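Local coordinates for cytochrome B5-HOST origin (Ostreococcus tauri virus 2, PDB 4B8N), which binds one heme b and, as a viral cytochrome b5, probably carries single electrons between redox partners, at residues A[56-60]-A[61-65]; A[70-73]-A[74-77]; A[78-81]-A[82-86]. All blocks are in the same frame, centred on the assembly; numbering follows the deposited sequence.

Contact 1. Residues A[56-60]-A[61-65]. With HEM (protoporphyrin IX containing Fe), chain E.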
loop_
_atom_site.group_PDB
_atom_site.type_symbol
_atom_site.label_atom_id
_atom_site.label_comp_id
_atom_site.label_asym_id
_atom_site.label_seq_id
_atom_site.Cartn_x
_atom_site.Cartn_y
_atom_site.Cartn_z
ATOM N N ILE A 56 -3.619 -1.455 -7.761
ATOM C CA ILE A 56 -2.478 -1.432 -8.703
ATOM C C ILE A 56 -2.288 -0.014 -9.294
ATOM O O ILE A 56 -1.162 0.448 -9.516
ATOM C CB ILE A 56 -2.647 -2.469 -9.845
ATOM C CG1 ILE A 56 -2.661 -3.900 -9.291
ATOM C CG2 ILE A 56 -1.521 -2.336 -10.855
ATOM C CD1 ILE A 56 -3.322 -4.920 -10.221
ATOM N N LEU A 57 -3.402 0.671 -9.522
ATOM C CA LEU A 57 -3.394 2.077 -9.952
ATOM C C LEU A 57 -2.486 2.950 -9.103
ATOM O O LEU A 57 -1.939 3.936 -9.600
ATOM C CB LEU A 57 -4.795 2.680 -9.867
ATOM C CG LEU A 57 -5.665 2.853 -11.102
ATOM C CD1 LEU A 57 -6.984 3.515 -10.705
ATOM C CD2 LEU A 57 -4.937 3.683 -12.148
ATOM N N PHE A 58 -2.352 2.602 -7.820
ATOM C CA PHE A 58 -1.544 3.373 -6.873
ATOM C C PHE A 58 -0.238 2.671 -6.478
ATOM O O PHE A 58 0.435 3.100 -5.530
ATOM C CB PHE A 58 -2.381 3.756 -5.639
ATOM C CG PHE A 58 -3.484 4.734 -5.948
ATOM C CD1 PHE A 58 -4.690 4.303 -6.485
ATOM C CD2 PHE A 58 -3.297 6.095 -5.736
ATOM C CE1 PHE A 58 -5.691 5.205 -6.815
ATOM C CE2 PHE A 58 -4.298 7.008 -6.053
ATOM C CZ PHE A 58 -5.502 6.561 -6.588
ATOM N N ALA A 59 0.127 1.611 -7.200
ATOM C CA ALA A 59 1.372 0.886 -6.910
ATOM C C ALA A 59 2.589 1.815 -6.971
ATOM O O ALA A 59 2.820 2.514 -7.969
ATOM C CB ALA A 59 1.549 -0.299 -7.846
ATOM N N GLY A 60 3.347 1.831 -5.883
ATOM C CA GLY A 60 4.518 2.685 -5.774
ATOM C C GLY A 60 4.239 4.124 -5.400
ATOM O O GLY A 60 5.155 4.949 -5.418
ATOM N N LYS A 61 2.984 4.417 -5.048
ATOM C CA LYS A 61 2.521 5.779 -4.814
ATOM C C LYS A 61 1.802 5.945 -3.502
ATOM O O LYS A 61 1.560 4.973 -2.776
ATOM C CB LYS A 61 1.597 6.223 -5.954
ATOM C CG LYS A 61 2.245 6.075 -7.319
ATOM C CD LYS A 61 1.509 6.869 -8.383
ATOM C CE LYS A 61 1.943 6.415 -9.763
ATOM N NZ LYS A 61 1.414 5.047 -10.029
ATOM N N ASP A 62 1.439 7.191 -3.213
ATOM C CA ASP A 62 0.663 7.517 -2.034
ATOM C C ASP A 62 -0.841 7.432 -2.334
ATOM O O ASP A 62 -1.332 8.092 -3.240
ATOM C CB ASP A 62 1.027 8.916 -1.557
ATOM C CG ASP A 62 0.594 9.168 -0.126
ATOM O OD1 ASP A 62 -0.594 8.963 0.182
ATOM O OD2 ASP A 62 1.458 9.565 0.679
ATOM N N ALA A 63 -1.573 6.633 -1.563
ATOM C CA ALA A 63 -3.013 6.473 -1.765
ATOM C C ALA A 63 -3.853 7.028 -0.614
ATOM O O ALA A 63 -5.059 6.751 -0.542
ATOM C CB ALA A 63 -3.360 5.001 -2.014
ATOM N N THR A 64 -3.226 7.816 0.265
ATOM C CA THR A 64 -3.868 8.266 1.514
ATOM C C THR A 64 -5.259 8.863 1.276
ATOM O O THR A 64 -6.238 8.436 1.898
ATOM C CB THR A 64 -2.971 9.267 2.281
ATOM O OG1 THR A 64 -1.715 8.640 2.572
ATOM C CG2 THR A 64 -3.624 9.725 3.602
ATOM N N GLU A 65 -5.337 9.834 0.364
ATOM C CA GLU A 65 -6.582 10.572 0.112
ATOM C C GLU A 65 -7.702 9.674 -0.390
ATOM O O GLU A 65 -8.820 9.730 0.118
ATOM C CB GLU A 65 -6.348 11.729 -0.870
ATOM C CG GLU A 65 -6.010 13.068 -0.216
ATOM C CD GLU A 65 -4.542 13.224 0.163
ATOM O OE1 GLU A 65 -4.063 12.497 1.063
ATOM O OE2 GLU A 65 -3.868 14.099 -0.422
HETATM C CHA HEM E . -13.618 -1.314 -1.160
HETATM C CHB HEM E . -10.155 -2.832 2.122
HETATM C CHC HEM E . -6.790 -0.250 -0.167
HETATM C CHD HEM E . -10.207 1.169 -3.413
HETATM C C1A HEM E . -12.930 -1.904 -0.039
HETATM C C2A HEM E . -13.652 -2.728 0.934
HETATM C C3A HEM E . -12.638 -3.154 1.890
HETATM C C4A HEM E . -11.368 -2.613 1.402
HETATM C CMA HEM E . -12.850 -4.031 3.085
HETATM C CAA HEM E . -15.130 -3.063 0.980
HETATM C CBA HEM E . -15.812 -2.172 2.024
HETATM C CGA HEM E . -15.846 -0.766 1.474
HETATM O O1A HEM E . -16.616 -0.488 0.499
HETATM O O2A HEM E . -15.079 0.061 2.014
HETATM C C1B HEM E . -8.899 -2.232 1.775
HETATM C C2B HEM E . -7.708 -2.462 2.609
HETATM C C3B HEM E . -6.727 -1.671 1.893
HETATM C C4B HEM E . -7.462 -1.112 0.759
HETATM C CMB HEM E . -7.573 -3.294 3.847
HETATM C CAB HEM E . -5.285 -1.517 2.209
HETATM C CBB HEM E . -4.795 -0.341 2.478
HETATM C C1C HEM E . -7.408 0.463 -1.233
HETATM C C2C HEM E . -6.645 1.358 -2.137
HETATM C C3C HEM E . -7.674 1.747 -3.076
HETATM C C4C HEM E . -8.945 1.061 -2.721
HETATM C CMC HEM E . -5.178 1.732 -2.073
HETATM C CAC HEM E . -7.482 2.671 -4.201
HETATM C CBC HEM E . -7.875 3.906 -3.996
HETATM C C1D HEM E . -11.467 0.567 -3.117
HETATM C C2D HEM E . -12.643 0.840 -3.960
HETATM C C3D HEM E . -13.678 0.089 -3.268
HETATM C C4D HEM E . -12.948 -0.522 -2.139
HETATM C CMD HEM E . -12.780 1.684 -5.220
HETATM C CAD HEM E . -15.136 -0.056 -3.607
HETATM C CBD HEM E . -16.000 0.848 -2.724
HETATM C CGD HEM E . -17.492 0.561 -2.886
HETATM O O1D HEM E . -17.911 -0.095 -3.871
HETATM O O2D HEM E . -18.270 1.005 -2.013
HETATM N NA HEM E . -11.536 -1.692 0.323
HETATM N NB HEM E . -8.760 -1.413 0.719
HETATM N NC HEM E . -8.791 0.371 -1.515
HETATM N ND HEM E . -11.653 -0.219 -2.022
HETATM FE FE HEM E . -10.122 -0.865 -0.751
#
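Phe58 and Lys61 close a type II beta turn, with Lys61 N hydrogen-bonded to Phe58 O at 2.9 Å; the bond is bent (141°), its donor above the carbonyl plane. A type I turn from Ile56 to Ala59 overlaps it at Phe58 and Ala59, and Gly60 takes the positive phi (81°) of the second turn. The chain thereby doubles back, and Ala63 comes to lie against the Phe58 ring: its CB sits obliquely to the ring, 3.9 Å from CD2, while Asp62 O approaches the ring edge near its plane. On the heme side, Phe58 CE1 meets the vinyl carbon CBC at 3.8 Å and Ala63 CB meets the methyl CMC at 3.7 Å, forming part of the pocket's apolar wall. The Lys61 chain bends at chi4 (70°) and brings NZ near two backbone carbonyls, 3.6 Å from both Leu57 O and Ala59 O. Asp62 OD1 takes two donors from Thr64, OG1 at 2.7 Å on its syn lone pair and the backbone N at 2.9 Å, an Asx turn with Ala63 as N-cap of the next helix. The loop thus joins helix 52-56 to helix 64-70, and Gly60, Lys61 and Ala63 form backbone hydrogen bonds with strand 29-34.

Contact 2. Residues A[70-73]-A[74-77]. With HEM (protoporphyrin IX containing Fe), chain E.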
loop_
_atom_site.group_PDB
_atom_site.type_symbol
_atom_site.label_atom_id
_atom_site.label_comp_id
_atom_site.label_asym_id
_atom_site.label_seq_id
_atom_site.Cartn_x
_atom_site.Cartn_y
_atom_site.Cartn_z
ATOM N N LEU A 70 -12.676 6.420 0.606
ATOM C CA LEU A 70 -13.397 5.198 0.178
ATOM C C LEU A 70 -13.618 4.134 1.262
ATOM O O LEU A 70 -14.404 3.201 1.060
ATOM C CB LEU A 70 -12.704 4.538 -1.025
ATOM C CG LEU A 70 -12.718 5.269 -2.368
ATOM C CD1 LEU A 70 -11.597 4.764 -3.261
ATOM C CD2 LEU A 70 -14.057 5.101 -3.053
ATOM N N HIS A 71 -12.919 4.264 2.389
ATOM C CA HIS A 71 -12.970 3.252 3.456
ATOM C C HIS A 71 -13.255 3.851 4.804
ATOM O O HIS A 71 -12.786 4.957 5.094
ATOM C CB HIS A 71 -11.654 2.474 3.542
ATOM C CG HIS A 71 -11.163 1.943 2.218
ATOM N ND1 HIS A 71 -10.563 2.731 1.303
ATOM C CD2 HIS A 71 -11.181 0.652 1.680
ATOM C CE1 HIS A 71 -10.221 1.996 0.231
ATOM N NE2 HIS A 71 -10.598 0.719 0.457
ATOM N N PRO A 72 -14.018 3.124 5.651
ATOM C CA PRO A 72 -14.203 3.458 7.067
ATOM C C PRO A 72 -12.904 3.382 7.869
ATOM O O PRO A 72 -12.019 2.583 7.536
ATOM C CB PRO A 72 -15.173 2.376 7.559
ATOM C CG PRO A 72 -15.907 1.940 6.342
ATOM C CD PRO A 72 -14.902 2.018 5.233
ATOM N N PRO A 73 -12.801 4.171 8.956
ATOM C CA PRO A 73 -11.564 4.239 9.739
ATOM C C PRO A 73 -11.114 2.896 10.328
ATOM O O PRO A 73 -9.954 2.758 10.689
ATOM C CB PRO A 73 -11.921 5.217 10.864
ATOM C CG PRO A 73 -13.389 5.044 11.034
ATOM C CD PRO A 73 -13.895 4.903 9.623
ATOM N N ASN A 74 -12.009 1.914 10.397
ATOM C CA ASN A 74 -11.704 0.613 11.009
ATOM C C ASN A 74 -11.137 -0.474 10.079
ATOM O O ASN A 74 -10.782 -1.560 10.535
ATOM C CB ASN A 74 -12.944 0.088 11.728
ATOM C CG ASN A 74 -14.182 0.158 10.859
ATOM O OD1 ASN A 74 -14.348 -0.626 9.922
ATOM N ND2 ASN A 74 -15.050 1.116 11.151
ATOM N N VAL A 75 -11.030 -0.166 8.789
ATOM C CA VAL A 75 -10.607 -1.128 7.759
ATOM C C VAL A 75 -9.139 -1.600 7.873
ATOM O O VAL A 75 -8.862 -2.793 7.782
ATOM C CB VAL A 75 -10.902 -0.549 6.349
ATOM C CG1 VAL A 75 -10.098 -1.247 5.271
ATOM C CG2 VAL A 75 -12.392 -0.643 6.039
ATOM N N LEU A 76 -8.204 -0.666 8.040
ATOM C CA LEU A 76 -6.765 -1.010 8.105
ATOM C C LEU A 76 -6.440 -2.054 9.183
ATOM O O LEU A 76 -5.722 -3.024 8.940
ATOM C CB LEU A 76 -5.928 0.245 8.353
ATOM C CG LEU A 76 -5.389 1.035 7.158
ATOM C CD1 LEU A 76 -4.611 2.238 7.664
ATOM C CD2 LEU A 76 -4.522 0.174 6.246
ATOM N N LYS A 77 -6.994 -1.841 10.367
ATOM C CA LYS A 77 -6.783 -2.720 11.504
ATOM C C LYS A 77 -7.486 -4.067 11.394
ATOM O O LYS A 77 -7.111 -5.010 12.099
ATOM C CB LYS A 77 -7.183 -2.006 12.800
ATOM C CG LYS A 77 -8.668 -1.714 12.966
ATOM C CD LYS A 77 -8.927 -1.090 14.327
ATOM C CE LYS A 77 -10.394 -0.725 14.509
ATOM N NZ LYS A 77 -10.653 -0.079 15.824
HETATM C CHA HEM E . -13.618 -1.314 -1.160
HETATM C CHB HEM E . -10.155 -2.832 2.122
HETATM C CHC HEM E . -6.790 -0.250 -0.167
HETATM C CHD HEM E . -10.207 1.169 -3.413
HETATM C C1A HEM E . -12.930 -1.904 -0.039
HETATM C C2A HEM E . -13.652 -2.728 0.934
HETATM C C3A HEM E . -12.638 -3.154 1.890
HETATM C C4A HEM E . -11.368 -2.613 1.402
HETATM C CMA HEM E . -12.850 -4.031 3.085
HETATM C CAA HEM E . -15.130 -3.063 0.980
HETATM C CBA HEM E . -15.812 -2.172 2.024
HETATM C CGA HEM E . -15.846 -0.766 1.474
HETATM O O1A HEM E . -16.616 -0.488 0.499
HETATM O O2A HEM E . -15.079 0.061 2.014
HETATM C C1B HEM E . -8.899 -2.232 1.775
HETATM C C2B HEM E . -7.708 -2.462 2.609
HETATM C C3B HEM E . -6.727 -1.671 1.893
HETATM C C4B HEM E . -7.462 -1.112 0.759
HETATM C CMB HEM E . -7.573 -3.294 3.847
HETATM C CAB HEM E . -5.285 -1.517 2.209
HETATM C CBB HEM E . -4.795 -0.341 2.478
HETATM C C1C HEM E . -7.408 0.463 -1.233
HETATM C C2C HEM E . -6.645 1.358 -2.137
HETATM C C3C HEM E . -7.674 1.747 -3.076
HETATM C C4C HEM E . -8.945 1.061 -2.721
HETATM C CMC HEM E . -5.178 1.732 -2.073
HETATM C CAC HEM E . -7.482 2.671 -4.201
HETATM C CBC HEM E . -7.875 3.906 -3.996
HETATM C C1D HEM E . -11.467 0.567 -3.117
HETATM C C2D HEM E . -12.643 0.840 -3.960
HETATM C C3D HEM E . -13.678 0.089 -3.268
HETATM C C4D HEM E . -12.948 -0.522 -2.139
HETATM C CMD HEM E . -12.780 1.684 -5.220
HETATM C CAD HEM E . -15.136 -0.056 -3.607
HETATM C CBD HEM E . -16.000 0.848 -2.724
HETATM C CGD HEM E . -17.492 0.561 -2.886
HETATM O O1D HEM E . -17.911 -0.095 -3.871
HETATM O O2D HEM E . -18.270 1.005 -2.013
HETATM N NA HEM E . -11.536 -1.692 0.323
HETATM N NB HEM E . -8.760 -1.413 0.719
HETATM N NC HEM E . -8.791 0.371 -1.515
HETATM N ND HEM E . -11.653 -0.219 -2.022
HETATM FE FE HEM E . -10.122 -0.865 -0.751
HETATM O O HOH W 1 -9.149 2.220 7.960
HETATM O O HOH W 2 -7.866 0.783 11.011
#
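His71 holds its CG beside the backbone N and anti to the carbonyl carbon (chi1 -49°), and the imidazole reaches in over the porphyrin to meet the iron through NE2 at 2.0 Å. Val75, four residues on, has CG1 anti to its own N (chi1 161°), which sends that methyl to the heme, 3.5 Å from the meso carbon CHB, and leaves CG2 for the protein side. There CG2 packs on Pro72 CD at 3.7 Å, the two side chains crossing at a slant, and lies 4.1 Å from His71 CB. A type I turn from Pro72 to Val75 keeps these groups together: Val75 N bonds Pro72 O at 3.2 Å, fairly straight (167°) but from above the carbonyl plane. The Asn74 amide lies beside the Pro72 ring, Asn74 ND2 3.8 Å from Pro72 CB. Two waters link the turn to the next two N-H groups of the helix, one joining Pro72 O to Leu76 N, the other Pro73 O to Lys77 N. The second axial ligand is His48. His71 ND1 is hydrogen-bonded to Phe67 O, which helps to fix the ring's rotation and may make the imidazole a stronger donor to iron. This loop carries the chain from helix 64-70 to helix 75-79, and Val75 and Leu76 pack back on Phe67 of the former, whose ring also stacks with His71.

Contact 3. Residues A[78-81]-A[82-86]. With HEM (protoporphyrin IX containing Fe), chain E.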
loop_
_atom_site.group_PDB
_atom_site.type_symbol
_atom_site.label_atom_id
_atom_site.label_comp_id
_atom_site.label_asym_id
_atom_site.label_seq_id
_atom_site.Cartn_x
_atom_site.Cartn_y
_atom_site.Cartn_z
ATOM N N LYS A 78 -8.491 -4.176 10.519
ATOM C CA LYS A 78 -9.257 -5.430 10.428
ATOM C C LYS A 78 -8.925 -6.335 9.250
ATOM O O LYS A 78 -9.320 -7.504 9.227
ATOM C CB LYS A 78 -10.761 -5.164 10.469
ATOM C CG LYS A 78 -11.262 -4.847 11.869
ATOM C CD LYS A 78 -12.580 -5.543 12.175
ATOM C CE LYS A 78 -13.761 -4.809 11.560
ATOM N NZ LYS A 78 -15.052 -5.434 11.964
ATOM N N TYR A 79 -8.203 -5.814 8.267
ATOM C CA TYR A 79 -7.954 -6.608 7.063
ATOM C C TYR A 79 -6.509 -6.999 6.819
ATOM O O TYR A 79 -6.243 -7.907 6.028
ATOM C CB TYR A 79 -8.536 -5.911 5.829
ATOM C CG TYR A 79 -10.047 -5.928 5.808
ATOM C CD1 TYR A 79 -10.793 -5.049 6.600
ATOM C CD2 TYR A 79 -10.733 -6.828 4.997
ATOM C CE1 TYR A 79 -12.188 -5.067 6.587
ATOM C CE2 TYR A 79 -12.120 -6.848 4.970
ATOM C CZ TYR A 79 -12.839 -5.972 5.769
ATOM O OH TYR A 79 -14.208 -6.005 5.737
ATOM N N LEU A 80 -5.574 -6.326 7.486
ATOM C CA LEU A 80 -4.161 -6.576 7.240
ATOM C C LEU A 80 -3.439 -7.203 8.437
ATOM O O LEU A 80 -3.819 -6.974 9.576
ATOM C CB LEU A 80 -3.465 -5.286 6.787
ATOM C CG LEU A 80 -4.065 -4.534 5.583
ATOM C CD1 LEU A 80 -3.204 -3.326 5.248
ATOM C CD2 LEU A 80 -4.244 -5.411 4.338
ATOM N N THR A 81 -2.412 -8.006 8.151
ATOM C CA THR A 81 -1.527 -8.584 9.176
ATOM C C THR A 81 -0.217 -7.796 9.250
ATOM O O THR A 81 0.063 -6.988 8.358
ATOM C CB THR A 81 -1.232 -10.075 8.892
ATOM O OG1 THR A 81 -0.593 -10.218 7.619
ATOM C CG2 THR A 81 -2.517 -10.871 8.868
ATOM N N PRO A 82 0.579 -7.997 10.325
ATOM C CA PRO A 82 1.876 -7.312 10.441
ATOM C C PRO A 82 2.846 -7.601 9.306
ATOM O O PRO A 82 3.694 -6.763 9.002
ATOM C CB PRO A 82 2.449 -7.869 11.749
ATOM C CG PRO A 82 1.243 -8.171 12.565
ATOM C CD PRO A 82 0.195 -8.644 11.596
ATOM N N GLU A 83 2.745 -8.769 8.682
ATOM C CA GLU A 83 3.715 -9.098 7.633
ATOM C C GLU A 83 3.677 -8.149 6.410
ATOM O O GLU A 83 4.676 -8.024 5.692
ATOM C CB GLU A 83 3.614 -10.566 7.207
ATOM C CG GLU A 83 2.295 -10.962 6.565
ATOM C CD GLU A 83 2.258 -12.428 6.181
ATOM O OE1 GLU A 83 2.715 -13.271 6.986
ATOM O OE2 GLU A 83 1.763 -12.741 5.075
ATOM N N VAL A 84 2.545 -7.479 6.180
ATOM C CA VAL A 84 2.445 -6.561 5.029
ATOM C C VAL A 84 2.751 -5.109 5.389
ATOM O O VAL A 84 2.857 -4.251 4.505
ATOM C CB VAL A 84 1.089 -6.662 4.276
ATOM C CG1 VAL A 84 0.860 -8.083 3.766
ATOM C CG2 VAL A 84 -0.078 -6.179 5.132
ATOM N N VAL A 85 2.869 -4.831 6.683
ATOM C CA VAL A 85 3.140 -3.474 7.138
ATOM C C VAL A 85 4.650 -3.334 7.216
ATOM O O VAL A 85 5.283 -3.839 8.139
ATOM C CB VAL A 85 2.475 -3.155 8.496
ATOM C CG1 VAL A 85 2.669 -1.686 8.842
ATOM C CG2 VAL A 85 0.993 -3.525 8.483
ATOM N N LEU A 86 5.223 -2.651 6.231
ATOM C CA LEU A 86 6.668 -2.600 6.102
ATOM C C LEU A 86 7.304 -1.559 7.014
ATOM O O LEU A 86 8.400 -1.780 7.517
ATOM C CB LEU A 86 7.080 -2.372 4.640
ATOM C CG LEU A 86 6.515 -3.362 3.607
ATOM C CD1 LEU A 86 7.172 -3.094 2.275
ATOM C CD2 LEU A 86 6.716 -4.824 4.009
HETATM C CHA HEM E . -13.618 -1.314 -1.160
HETATM C CHB HEM E . -10.155 -2.832 2.122
HETATM C CHC HEM E . -6.790 -0.250 -0.167
HETATM C CHD HEM E . -10.207 1.169 -3.413
HETATM C C1A HEM E . -12.930 -1.904 -0.039
HETATM C C2A HEM E . -13.652 -2.728 0.934
HETATM C C3A HEM E . -12.638 -3.154 1.890
HETATM C C4A HEM E . -11.368 -2.613 1.402
HETATM C CMA HEM E . -12.850 -4.031 3.085
HETATM C CAA HEM E . -15.130 -3.063 0.980
HETATM C CBA HEM E . -15.812 -2.172 2.024
HETATM C CGA HEM E . -15.846 -0.766 1.474
HETATM O O1A HEM E . -16.616 -0.488 0.499
HETATM O O2A HEM E . -15.079 0.061 2.014
HETATM C C1B HEM E . -8.899 -2.232 1.775
HETATM C C2B HEM E . -7.708 -2.462 2.609
HETATM C C3B HEM E . -6.727 -1.671 1.893
HETATM C C4B HEM E . -7.462 -1.112 0.759
HETATM C CMB HEM E . -7.573 -3.294 3.847
HETATM C CAB HEM E . -5.285 -1.517 2.209
HETATM C CBB HEM E . -4.795 -0.341 2.478
HETATM C C1C HEM E . -7.408 0.463 -1.233
HETATM C C2C HEM E . -6.645 1.358 -2.137
HETATM C C3C HEM E . -7.674 1.747 -3.076
HETATM C C4C HEM E . -8.945 1.061 -2.721
HETATM C CMC HEM E . -5.178 1.732 -2.073
HETATM C CAC HEM E . -7.482 2.671 -4.201
HETATM C CBC HEM E . -7.875 3.906 -3.996
HETATM C C1D HEM E . -11.467 0.567 -3.117
HETATM C C2D HEM E . -12.643 0.840 -3.960
HETATM C C3D HEM E . -13.678 0.089 -3.268
HETATM C C4D HEM E . -12.948 -0.522 -2.139
HETATM C CMD HEM E . -12.780 1.684 -5.220
HETATM C CAD HEM E . -15.136 -0.056 -3.607
HETATM C CBD HEM E . -16.000 0.848 -2.724
HETATM C CGD HEM E . -17.492 0.561 -2.886
HETATM O O1D HEM E . -17.911 -0.095 -3.871
HETATM O O2D HEM E . -18.270 1.005 -2.013
HETATM N NA HEM E . -11.536 -1.692 0.323
HETATM N NB HEM E . -8.760 -1.413 0.719
HETATM N NC HEM E . -8.791 0.371 -1.515
HETATM N ND HEM E . -11.653 -0.219 -2.022
HETATM FE FE HEM E . -10.122 -0.865 -0.751
#
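Leu80 and Thr81 run extended out of helix 75-79 into a 3-10 turn at 82-84, whose start is marked by a weak bond from Val84 N to Thr81 O (3.3 Å, 158°); Val85 N then bonds to Pro82 O, and strand 85-88 begins. Val84 points back toward the preceding segment. Its CG2 stands between the backbone N and the carbonyl carbon, with CG1 anti to that carbon (chi1 -59°), and this brings CG2 close to the residues before the turn, 3.3 Å from Thr81 O and 3.9 Å from Leu80 CB. Val85 CG2 also approaches the Thr81 carbonyl oxygen, so methyls of two successive valines lie near an oxygen that already accepts the weak bond. On the outer side Thr81 and Glu83 lie alongside one another and point the same way; Thr81 OG1 meets the Glu83 methylene CG at 3.2 Å, and beyond CG the glutamate chain stays extended, leading its carboxylate onward from the threonine. At the helical end the residues turn to the heme. The methyl CMA sits over one face of the Tyr79 ring, offset toward its rim and 3.3 Å from CZ, a CH-pi type of approach, while Tyr79 CB lies 3.4 Å from the neighbouring methyl CMB. Leu80 adds CD2 at 4.0 Å from CMB and also touches Tyr39 of strand 37-40. Backbone hydrogen bonds of Val84 with Asp40 and of Leu86 with Val38 tie the end of the 3-10 segment and the strand after it to strand 37-40. Such a return from the last pocket helix to an edge strand of the antiparallel sheet belongs to the cytochrome b5 fold, with Tyr79 and Leu80 lining the heme pocket before the chain leaves it.

The three contacts come in series along the chain, and each touches the same heme. Contact 1 leads into helix 64-70, contact 2 joins that helix to helix 75-79, and contact 3 carries the chain from helix 75-79 to strand 85-88, an outermost strand of the antiparallel sheet. The centre of contact 1 is about 16 Å from those of contacts 2 and 3, whose own centres are about 13 Å apart although their segments adjoin. Contacts 1 and 3 lie on opposite sides of the chain's centre, linked to the sheet at strands 29-34 and 37-40 respectively. Contact 2 supplies the iron ligand His71, and the other two add apolar walls near the vinyl and methyl groups.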